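Local coordinates for protein diheme cytochrome c (PDB 3U99) that probably carries electrons in Shewanella baltica through two covalently attached c-type hemes, at residues C22-P27 against Q120-H125. Sequence-based numbering, arbitrary orientation.
Sequences CHMAYP and QCSNCH. With HEC (heme c), chain B.
Gln120 OE1 accepts the backbone N-H of Met24 at 2.9 Å, in a nearly straight bond whose donor is tilted somewhat out of the amide carbonyl plane. This bond joins the two heme-attachment sites of the diheme cytochrome. One is the end of the CXXCH motif of the first heme, with Cys22 and His23; the other is the CSNCH motif of the second, where Cys121 and Cys124 form the thioethers and His125 NE2 ligates the iron, opposite His101. Gln120 reaches across with CG anti to its backbone N (chi1 179°) and a bend at chi2, and its OE1 also touches His23 CB and Met24 CG.

The Met24 side chain runs past that of Gln120 in the opposite direction and sets SD against Cys121 CB at 3.5 Å and close to the backbone N of Ser122. Beside it, the rim of the Tyr26 ring meets the heme-linked sulfur of Cys121, with CE1 3.6 Å from SG, a sulfur-aromatic contact at the ring edge. The phenol OH is hydrogen-bonded to the carbonyl of Ser119, a second tie between the two sites.

On the first-heme side, His23, which shares its iron with His46, is held in rotation by its own neighbour: ND1 donates to Met24 O at 2.7 Å, and that oxygen lies within 1° of the imidazole plane.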
ATOM      1  N   CYS A  22      -9.575  -5.236   0.205  1.00 11.94           N
ATOM      2  CA  CYS A  22      -9.129  -5.933   1.404  1.00 10.89           C
ATOM      3  C   CYS A  22      -8.241  -5.087   2.298  1.00 10.91           C
ATOM      4  O   CYS A  22      -8.006  -5.331   3.479  1.00 17.39           O
ATOM      5  CB  CYS A  22      -8.290  -7.147   0.990  1.00 10.58           C
ATOM      6  SG  CYS A  22      -9.309  -8.382   0.108  1.00 12.24           S
ATOM      7  N   HIS A  23      -7.614  -4.055   1.748  1.00  9.98           N
ATOM      8  CA  HIS A  23      -6.720  -3.085   2.324  1.00  9.16           C
ATOM      9  C   HIS A  23      -6.877  -1.810   1.509  1.00  8.24           C
ATOM     10  O   HIS A  23      -7.542  -1.784   0.487  1.00  9.39           O
ATOM     11  CB  HIS A  23      -5.275  -3.564   2.296  1.00  8.84           C
ATOM     12  CG  HIS A  23      -4.733  -4.017   0.982  1.00  8.56           C
ATOM     13  ND1 HIS A  23      -4.495  -3.191  -0.080  1.00  8.10           N
ATOM     14  CD2 HIS A  23      -4.404  -5.239   0.612  1.00  8.08           C
ATOM     15  CE1 HIS A  23      -4.010  -3.931  -1.083  1.00  7.50           C
ATOM     16  NE2 HIS A  23      -3.938  -5.196  -0.697  1.00  7.31           N
ATOM     17  N   MET A  24      -6.281  -0.747   1.975  1.00  9.29           N
ATOM     18  CA  MET A  24      -6.338   0.541   1.239  1.00  8.91           C
ATOM     19  C   MET A  24      -5.702   0.336  -0.121  1.00  7.69           C
ATOM     20  O   MET A  24      -4.819  -0.492  -0.341  1.00  8.33           O
ATOM     21  CB  MET A  24      -5.511   1.599   1.996  1.00 10.20           C
ATOM     22  CG  MET A  24      -4.060   1.217   2.273  1.00 11.88           C
ATOM     23  SD  MET A  24      -3.070   2.705   2.616  1.00 14.32           S
ATOM     24  CE  MET A  24      -2.927   3.385   1.000  1.00 12.05           C
ATOM     25  N   ALA A  25      -6.134   1.199  -1.036  1.00  8.79           N
ATOM     26  CA  ALA A  25      -5.580   1.198  -2.364  1.00  9.05           C
ATOM     27  C   ALA A  25      -4.260   1.956  -2.366  1.00  9.06           C
ATOM     28  O   ALA A  25      -4.182   3.181  -2.255  1.00  9.55           O
ATOM     29  CB  ALA A  25      -6.543   1.796  -3.368  1.00 11.19           C
ATOM     30  N   TYR A  26      -3.169   1.198  -2.484  1.00  7.63           N
ATOM     31  CA  TYR A  26      -1.842   1.781  -2.450  1.00  8.53           C
ATOM     32  C   TYR A  26      -1.583   2.660  -3.662  1.00  8.41           C
ATOM     33  O   TYR A  26      -1.777   2.219  -4.788  1.00  7.94           O
ATOM     34  CB  TYR A  26      -0.766   0.712  -2.412  1.00  8.55           C
ATOM     35  CG  TYR A  26      -0.851  -0.145  -1.168  1.00  8.50           C
ATOM     36  CD1 TYR A  26      -0.587   0.412   0.087  1.00  8.18           C
ATOM     37  CD2 TYR A  26      -1.208  -1.470  -1.207  1.00  8.50           C
ATOM     38  CE1 TYR A  26      -0.678  -0.369   1.228  1.00  9.23           C
ATOM     39  CE2 TYR A  26      -1.287  -2.256  -0.081  1.00  9.12           C
ATOM     40  CZ  TYR A  26      -1.020  -1.685   1.155  1.00  8.92           C
ATOM     41  OH  TYR A  26      -1.146  -2.520   2.236  1.00 11.04           O
ATOM     42  N   PRO A  27      -1.179   3.906  -3.515  1.00  7.52           N
ATOM     43  CA  PRO A  27      -0.819   4.714  -4.691  1.00  8.49           C
ATOM     44  C   PRO A  27       0.185   4.003  -5.573  1.00  6.71           C
ATOM     45  O   PRO A  27       1.153   3.386  -5.116  1.00  7.76           O
ATOM     46  CB  PRO A  27      -0.220   5.978  -4.068  1.00  9.56           C
ATOM     47  CG  PRO A  27      -0.999   6.123  -2.763  1.00  9.31           C
ATOM     48  CD  PRO A  27      -1.162   4.704  -2.270  1.00  8.35           C
ATOM     49  N   GLN A 120      -1.087  -1.643   6.581  1.00 12.59           N
ATOM     50  CA  GLN A 120      -2.263  -0.782   6.329  1.00 11.54           C
ATOM     51  C   GLN A 120      -1.861   0.635   6.686  1.00 10.83           C
ATOM     52  O   GLN A 120      -2.014   1.128   7.808  1.00 11.16           O
ATOM     53  CB  GLN A 120      -3.524  -1.239   7.063  1.00 13.50           C
ATOM     54  CG  GLN A 120      -4.759  -0.336   6.840  1.00 15.42           C
ATOM     55  CD  GLN A 120      -5.551  -0.727   5.606  1.00 16.02           C
ATOM     56  OE1 GLN A 120      -5.011  -1.058   4.585  1.00 14.54           O
ATOM     57  NE2 GLN A 120      -6.870  -0.663   5.659  1.00 20.23           N
ATOM     58  N   CYS A 121      -1.310   1.347   5.707  1.00  9.08           N
ATOM     59  CA  CYS A 121      -0.770   2.658   5.996  1.00  8.24           C
ATOM     60  C   CYS A 121      -1.803   3.617   6.571  1.00  8.32           C
ATOM     61  O   CYS A 121      -1.396   4.514   7.309  1.00  8.61           O
ATOM     62  CB  CYS A 121      -0.273   3.309   4.696  1.00  7.80           C
ATOM     63  SG  CYS A 121       0.523   2.216   3.461  1.00  8.84           S
ATOM     64  N   SER A 122      -3.049   3.511   6.166  1.00  8.26           N
ATOM     65  CA  SER A 122      -4.088   4.442   6.528  1.00  8.24           C
ATOM     66  C   SER A 122      -4.412   4.374   8.008  1.00  8.87           C
ATOM     67  O   SER A 122      -5.109   5.266   8.514  1.00 11.39           O
ATOM     68  CB  SER A 122      -5.337   4.148   5.718  1.00  9.67           C
ATOM     69  OG  SER A 122      -5.717   2.807   5.837  1.00 13.68           O
ATOM     70  N   ASN A 123      -3.899   3.373   8.738  1.00  9.18           N
ATOM     71  CA  ASN A 123      -4.130   3.397  10.191  1.00 10.40           C
ATOM     72  C   ASN A 123      -3.377   4.555  10.799  1.00 10.04           C
ATOM     73  O   ASN A 123      -3.844   5.062  11.813  1.00 11.90           O
ATOM     74  CB  ASN A 123      -3.648   2.079  10.789  1.00 12.02           C
ATOM     75  CG  ASN A 123      -4.578   0.926  10.559  1.00 15.48           C
ATOM     76  OD1 ASN A 123      -5.754   1.062  10.237  1.00 20.88           O
ATOM     77  ND2 ASN A 123      -4.001  -0.279  10.688  1.00 18.49           N
ATOM     78  N   CYS A 124      -2.286   4.998  10.251  1.00  8.42           N
ATOM     79  CA  CYS A 124      -1.434   6.045  10.783  1.00  8.00           C
ATOM     80  C   CYS A 124      -1.461   7.308   9.913  1.00  8.19           C
ATOM     81  O   CYS A 124      -1.372   8.425  10.409  1.00  9.85           O
ATOM     82  CB  CYS A 124       0.007   5.564  10.910  1.00  7.80           C
ATOM     83  SG  CYS A 124       0.207   4.126  11.977  1.00  8.77           S
ATOM     84  N   HIS A 125      -1.505   7.112   8.611  1.00  7.36           N
ATOM     85  CA  HIS A 125      -1.540   8.160   7.607  1.00  7.50           C
ATOM     86  C   HIS A 125      -2.951   8.182   7.096  1.00  7.19           C
ATOM     87  O   HIS A 125      -3.316   7.447   6.160  1.00  8.43           O
ATOM     88  CB  HIS A 125      -0.561   7.871   6.493  1.00  7.36           C
ATOM     89  CG  HIS A 125       0.877   7.698   6.816  1.00  7.32           C
ATOM     90  ND1 HIS A 125       1.719   8.781   6.968  1.00  7.29           N
ATOM     91  CD2 HIS A 125       1.654   6.606   6.930  1.00  7.02           C
ATOM     92  CE1 HIS A 125       2.936   8.315   7.176  1.00  7.17           C
ATOM     93  NE2 HIS A 125       2.959   6.993   7.158  1.00  6.74           N
TER
HETATM   94 FE   HEC B 500       4.618   5.853   7.328  1.00  6.28          FE
HETATM   95  CHA HEC B 500       6.654   8.543   7.682  1.00  8.24           C
HETATM   96  CHB HEC B 500       4.892   6.062   3.970  1.00  8.22           C
HETATM   97  CHC HEC B 500       2.788   2.944   7.043  1.00  7.45           C
HETATM   98  CHD HEC B 500       4.094   5.860  10.670  1.00  8.09           C
HETATM   99  NA  HEC B 500       5.530   7.097   6.060  1.00  7.23           N
HETATM  100  C1A HEC B 500       6.340   8.149   6.360  1.00  7.44           C
HETATM  101  C2A HEC B 500       6.796   8.828   5.180  1.00  8.27           C
HETATM  102  C3A HEC B 500       6.300   8.132   4.141  1.00  8.49           C
HETATM  103  C4A HEC B 500       5.514   7.029   4.686  1.00  8.12           C
HETATM  104  CMA HEC B 500       6.452   8.413   2.647  1.00  9.70           C
HETATM  105  CAA HEC B 500       7.615  10.089   5.139  1.00  9.48           C
HETATM  106  CBA HEC B 500       6.712  11.253   5.511  1.00 10.63           C
HETATM  107  CGA HEC B 500       7.366  12.620   5.583  1.00 13.20           C
HETATM  108  O1A HEC B 500       8.480  12.733   4.977  1.00 19.88           O
HETATM  109  O2A HEC B 500       6.823  13.640   6.014  1.00 13.23           O
HETATM  110  NB  HEC B 500       3.981   4.733   5.769  1.00  6.50           N
HETATM  111  C1B HEC B 500       4.219   4.973   4.417  1.00  7.43           C
HETATM  112  C2B HEC B 500       3.589   3.950   3.680  1.00  7.64           C
HETATM  113  C3B HEC B 500       3.053   3.083   4.544  1.00  8.08           C
HETATM  114  C4B HEC B 500       3.256   3.575   5.861  1.00  6.92           C
HETATM  115  CMB HEC B 500       3.608   3.955   2.136  1.00  8.95           C
HETATM  116  CAB HEC B 500       2.191   1.829   4.292  1.00  8.30           C
HETATM  117  CBB HEC B 500       2.880   0.821   3.269  1.00  9.72           C
HETATM  118  NC  HEC B 500       3.653   4.621   8.606  1.00  6.74           N
HETATM  119  C1C HEC B 500       2.966   3.520   8.298  1.00  7.12           C
HETATM  120  C2C HEC B 500       2.300   2.960   9.415  1.00  7.46           C
HETATM  121  C3C HEC B 500       2.651   3.824  10.445  1.00  7.52           C
HETATM  122  C4C HEC B 500       3.464   4.848   9.937  1.00  7.07           C
HETATM  123  CMC HEC B 500       1.353   1.795   9.429  1.00  8.55           C
HETATM  124  CAC HEC B 500       2.147   3.783  11.872  1.00  8.40           C
HETATM  125  CBC HEC B 500       2.562   2.552  12.679  1.00  9.88           C
HETATM  126  ND  HEC B 500       5.276   6.956   8.878  1.00  6.73           N
HETATM  127  C1D HEC B 500       4.921   6.776  10.176  1.00  7.52           C
HETATM  128  C2D HEC B 500       5.632   7.716  10.998  1.00  8.15           C
HETATM  129  C3D HEC B 500       6.448   8.440  10.192  1.00  9.24           C
HETATM  130  C4D HEC B 500       6.155   7.954   8.825  1.00  7.83           C
HETATM  131  CMD HEC B 500       5.511   7.808  12.499  1.00  9.57           C
HETATM  132  CAD HEC B 500       7.388   9.544  10.628  1.00 10.27           C
HETATM  133  CBD HEC B 500       8.690   8.848  11.147  1.00 12.34           C
HETATM  134  CGD HEC B 500       9.611   9.765  11.944  0.50 13.75           C
HETATM  135  O1D HEC B 500       9.654  10.896  11.164  0.50 16.89           O
HETATM  136  O2D HEC B 500      10.660   9.135  12.453  0.50 15.11           O